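Local structure of Sodium/sialic acid symporter SiaT (Proteus mirabilis, 5NV9) at residues 192-195 against 196-200; 442-445 against 446-450. The protein couples the inward flow of sodium ions to the uptake of the sialic acid N-acetylneuraminic acid across the bacterial inner membrane. All blocks are in the same frame, centred on the assembly; numbering follows the deposited sequence.

In the fold
Contacts 1 and 2 are each about two and a half turns of one transmembrane helix, 155-203 for residues 192-200 and 433-452 for residues 442-450, in a symporter of the LeuT fold captured outward-open. They lie on opposite sides of the chain's centre, their own centres 43 Å apart and their nearest atoms about 33 Å apart, so they do not touch. Contact 1 is nearer the transport machinery: the A193 side chain is about 11 Å from the bound sialic acid and about 12 Å from a sodium ion. Contact 2 is remote from the substrate and sodium sites, the V442 side chain about 4 Å from a bound dodecyl maltoside.

Contact 1: residues 192-195 against 196-200; sequences GAVL and IFIMI
V194 overlaps I198 one turn further along helix 155-203: its CG1 meets I198 CD1 at 3.7 Å, the two branched side chains passing each other at a slant. The V194 branch that makes this contact is anti to the backbone N (chi1 167°), which lays it beside its own carbonyl. I198 turns CG1 the other way, anti to its carbonyl carbon (chi1 -71°), and thereby folds the ethyl arm back over the preceding turn, where I198 CG1 is 3.3 Å from V194 O. I196 repeats this shape on another face, with its CG1 3.3 Å from G192 O. The side chains of L195 and M199, a selenomethionine here, are only loosely apposed, L195 CG and M199 CG being 4.4 Å apart, but M199 CG rests on L195 O at 3.0 Å.

Underneath runs regular alpha-helical bonding from I196 N to G192 O, F197 N to A193 O, I198 N to V194 O and M199 N to L195 O. The I198 bond is nearly straight, 176° at the hydrogen, and spans 3.0 Å from I198 N to V194 O. Thus V194 O receives an N-H while the hydrocarbon of the same isoleucine leans against it.

Around the helix, A193, F197 and I200 pack on F288, A290, A294 and L295 of helix 267-301. I196 reaches L316 of helix 315-323 and I332 of helix 328-361, while L195 touches I328 and the selenomethionine meets M324 and P325. This periplasmic end of helix 155-203 thus packs on three other helices and the M324-P325 loop, while I198 lies on the surface.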
loop_
_atom_site.group_PDB
_atom_site.type_symbol
_atom_site.label_atom_id
_atom_site.label_comp_id
_atom_site.label_asym_id
_atom_site.label_seq_id
_atom_site.Cartn_x
_atom_site.Cartn_y
_atom_site.Cartn_z
ATOM N N GLY A 192 8.693 -15.223 5.931
ATOM C CA GLY A 192 10.000 -14.644 6.003
ATOM C C GLY A 192 10.177 -13.802 7.275
ATOM O O GLY A 192 11.217 -13.857 7.953
ATOM N N ALA A 193 9.158 -13.036 7.620
ATOM C CA ALA A 193 9.273 -12.207 8.787
ATOM C C ALA A 193 9.324 -13.096 10.032
ATOM O O ALA A 193 10.071 -12.825 10.965
ATOM C CB ALA A 193 8.136 -11.218 8.861
ATOM N N VAL A 194 8.540 -14.152 10.050
ATOM C CA VAL A 194 8.517 -15.045 11.214
ATOM C C VAL A 194 9.919 -15.716 11.383
ATOM O O VAL A 194 10.435 -15.916 12.521
ATOM C CB VAL A 194 7.435 -16.101 11.054
ATOM C CG1 VAL A 194 7.606 -17.204 12.071
ATOM C CG2 VAL A 194 6.069 -15.459 11.164
ATOM N N LEU A 195 10.533 -16.036 10.244
ATOM C CA LEU A 195 11.771 -16.772 10.249
ATOM C C LEU A 195 12.925 -15.877 10.730
ATOM O O LEU A 195 13.822 -16.339 11.410
ATOM C CB LEU A 195 12.057 -17.309 8.846
ATOM C CG LEU A 195 13.295 -18.202 8.789
ATOM C CD1 LEU A 195 13.134 -19.494 9.600
ATOM C CD2 LEU A 195 13.579 -18.462 7.338
ATOM N N ILE A 196 12.917 -14.612 10.315
ATOM C CA ILE A 196 13.903 -13.571 10.795
ATOM C C ILE A 196 13.798 -13.445 12.311
ATOM O O ILE A 196 14.800 -13.488 13.033
ATOM C CB ILE A 196 13.656 -12.194 10.166
ATOM C CG1 ILE A 196 13.975 -12.209 8.652
ATOM C CG2 ILE A 196 14.508 -11.149 10.869
ATOM C CD1 ILE A 196 13.357 -11.079 7.853
ATOM N N PHE A 197 12.582 -13.300 12.791
ATOM C CA PHE A 197 12.377 -13.194 14.224
ATOM C C PHE A 197 13.021 -14.399 14.975
ATOM O O PHE A 197 13.852 -14.220 15.854
ATOM C CB PHE A 197 10.889 -13.094 14.596
ATOM C CG PHE A 197 10.687 -12.916 16.071
ATOM C CD1 PHE A 197 11.171 -11.779 16.703
ATOM C CD2 PHE A 197 10.098 -13.905 16.822
ATOM C CE1 PHE A 197 11.004 -11.615 18.071
ATOM C CE2 PHE A 197 9.955 -13.773 18.184
ATOM C CZ PHE A 197 10.414 -12.628 18.827
ATOM N N ILE A 198 12.624 -15.587 14.606
ATOM C CA ILE A 198 13.168 -16.814 15.178
ATOM C C ILE A 198 14.701 -16.900 15.256
ATOM O O ILE A 198 15.260 -17.249 16.320
ATOM C CB ILE A 198 12.607 -18.040 14.427
ATOM C CG1 ILE A 198 11.129 -18.184 14.790
ATOM C CG2 ILE A 198 13.374 -19.320 14.824
ATOM C CD1 ILE A 198 10.362 -19.020 13.804
HETATM N N MSE A 199 15.348 -16.579 14.141
HETATM C CA MSE A 199 16.765 -16.569 14.036
HETATM C C MSE A 199 17.418 -15.564 14.939
HETATM O O MSE A 199 18.506 -15.855 15.481
HETATM C CB MSE A 199 17.216 -16.290 12.593
HETATM C CG MSE A 199 16.581 -17.363 11.664
HETATM SE SE MSE A 199 17.892 -18.265 10.472
HETATM C CE MSE A 199 19.024 -18.749 12.020
ATOM N N ILE A 200 16.834 -14.370 15.060
ATOM C CA ILE A 200 17.386 -13.384 15.973
ATOM C C ILE A 200 17.210 -13.906 17.401
ATOM O O ILE A 200 18.100 -13.738 18.205
ATOM C CB ILE A 200 16.744 -11.976 15.895
ATOM C CG1 ILE A 200 16.893 -11.360 14.520
ATOM C CG2 ILE A 200 17.427 -11.049 16.915
ATOM C CD1 ILE A 200 15.920 -10.216 14.274
#

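Contact 2: residues 442-445 against 446-450; sequences VSII and AVLAA
I444 and L448, one turn apart, project in the same direction from helix 433-452, flank to flank, with I444 CG2 3.8 Å from L448 CD1. L448 CG also sits 3.2 Å from I444 O, the acceptor of its own N-H. The tighter, buried side belongs to S443 and V447. V447 straddles two carbonyls of the preceding turn: CG1 is 3.3 Å from S443 O, and CG2, held between the backbone N and the carbonyl carbon, is 3.2 Å from I444 O. V447 N also bonds S443 O at 2.9 Å. The buried S443 hydroxyl is satisfied by a hydrogen bond from OG to the carbonyl of G465.

The other side is sparse: I445 and A449 lie on the surface, joined by the backbone bond from A449 N to I445 O, with A449 CB 3.4 Å from that oxygen. Such i to i+4 bonds and contacts are those of an alpha-helix, here a transmembrane one with one face on its neighbours and another on the surface.

S443 and A446, both small, face helix 459-475, consistent with close packing there: S443 meets V469, A446 meets I464 and S468, and V442 touches A472. On a further face I444 and V447 meet M414, and V447 also L413, in the short link between helices 405-412 and 415-427.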
loop_
_atom_site.group_PDB
_atom_site.type_symbol
_atom_site.label_atom_id
_atom_site.label_comp_id
_atom_site.label_asym_id
_atom_site.label_seq_id
_atom_site.Cartn_x
_atom_site.Cartn_y
_atom_site.Cartn_z
ATOM N N VAL A 442 -12.066 23.747 -0.556
ATOM C CA VAL A 442 -11.757 23.993 0.856
ATOM C C VAL A 442 -10.673 23.051 1.389
ATOM O O VAL A 442 -9.697 23.508 2.034
ATOM C CB VAL A 442 -12.998 23.789 1.720
ATOM C CG1 VAL A 442 -12.601 23.758 3.204
ATOM C CG2 VAL A 442 -13.985 24.939 1.468
ATOM N N SER A 443 -10.868 21.758 1.111
ATOM C CA SER A 443 -9.899 20.705 1.448
ATOM C C SER A 443 -8.512 21.031 0.902
ATOM O O SER A 443 -7.535 21.017 1.648
ATOM C CB SER A 443 -10.369 19.353 0.904
ATOM O OG SER A 443 -9.644 18.315 1.534
ATOM N N ILE A 444 -8.416 21.392 -0.376
ATOM C CA ILE A 444 -7.113 21.598 -0.982
ATOM C C ILE A 444 -6.338 22.729 -0.322
ATOM O O ILE A 444 -5.143 22.604 -0.018
ATOM C CB ILE A 444 -7.213 21.805 -2.496
ATOM C CG1 ILE A 444 -7.469 20.442 -3.185
ATOM C CG2 ILE A 444 -5.952 22.470 -3.044
ATOM C CD1 ILE A 444 -7.886 20.624 -4.626
ATOM N N ILE A 445 -7.043 23.827 -0.093
ATOM C CA ILE A 445 -6.486 24.970 0.539
ATOM C C ILE A 445 -6.035 24.670 1.972
ATOM O O ILE A 445 -4.992 25.191 2.455
ATOM C CB ILE A 445 -7.541 26.107 0.556
ATOM C CG1 ILE A 445 -7.745 26.684 -0.833
ATOM C CG2 ILE A 445 -7.112 27.201 1.489
ATOM C CD1 ILE A 445 -8.889 27.695 -0.918
ATOM N N ALA A 446 -6.847 23.890 2.674
ATOM C CA ALA A 446 -6.576 23.599 4.047
ATOM C C ALA A 446 -5.339 22.723 4.170
ATOM O O ALA A 446 -4.516 22.988 5.054
ATOM C CB ALA A 446 -7.762 22.914 4.709
ATOM N N VAL A 447 -5.225 21.720 3.295
ATOM C CA VAL A 447 -4.072 20.828 3.321
ATOM C C VAL A 447 -2.791 21.533 2.902
ATOM O O VAL A 447 -1.739 21.247 3.492
ATOM C CB VAL A 447 -4.252 19.479 2.536
ATOM C CG1 VAL A 447 -5.518 18.801 3.007
ATOM C CG2 VAL A 447 -4.303 19.642 1.020
ATOM N N LEU A 448 -2.853 22.425 1.912
ATOM C CA LEU A 448 -1.638 23.153 1.482
ATOM C C LEU A 448 -1.203 24.072 2.642
ATOM O O LEU A 448 -0.010 24.159 2.956
ATOM C CB LEU A 448 -1.865 24.013 0.225
ATOM C CG LEU A 448 -2.227 23.312 -1.066
ATOM C CD1 LEU A 448 -2.753 24.360 -2.055
ATOM C CD2 LEU A 448 -1.008 22.527 -1.583
ATOM N N ALA A 449 -2.169 24.767 3.264
ATOM C CA ALA A 449 -1.880 25.524 4.525
ATOM C C ALA A 449 -1.177 24.663 5.604
ATOM O O ALA A 449 -0.145 25.104 6.186
ATOM C CB ALA A 449 -3.147 26.124 5.093
ATOM N N ALA A 450 -1.714 23.455 5.869
ATOM C CA ALA A 450 -1.158 22.526 6.899
ATOM C C ALA A 450 0.279 22.150 6.602
ATOM O O ALA A 450 1.142 22.242 7.473
ATOM C CB ALA A 450 -1.974 21.241 7.009
#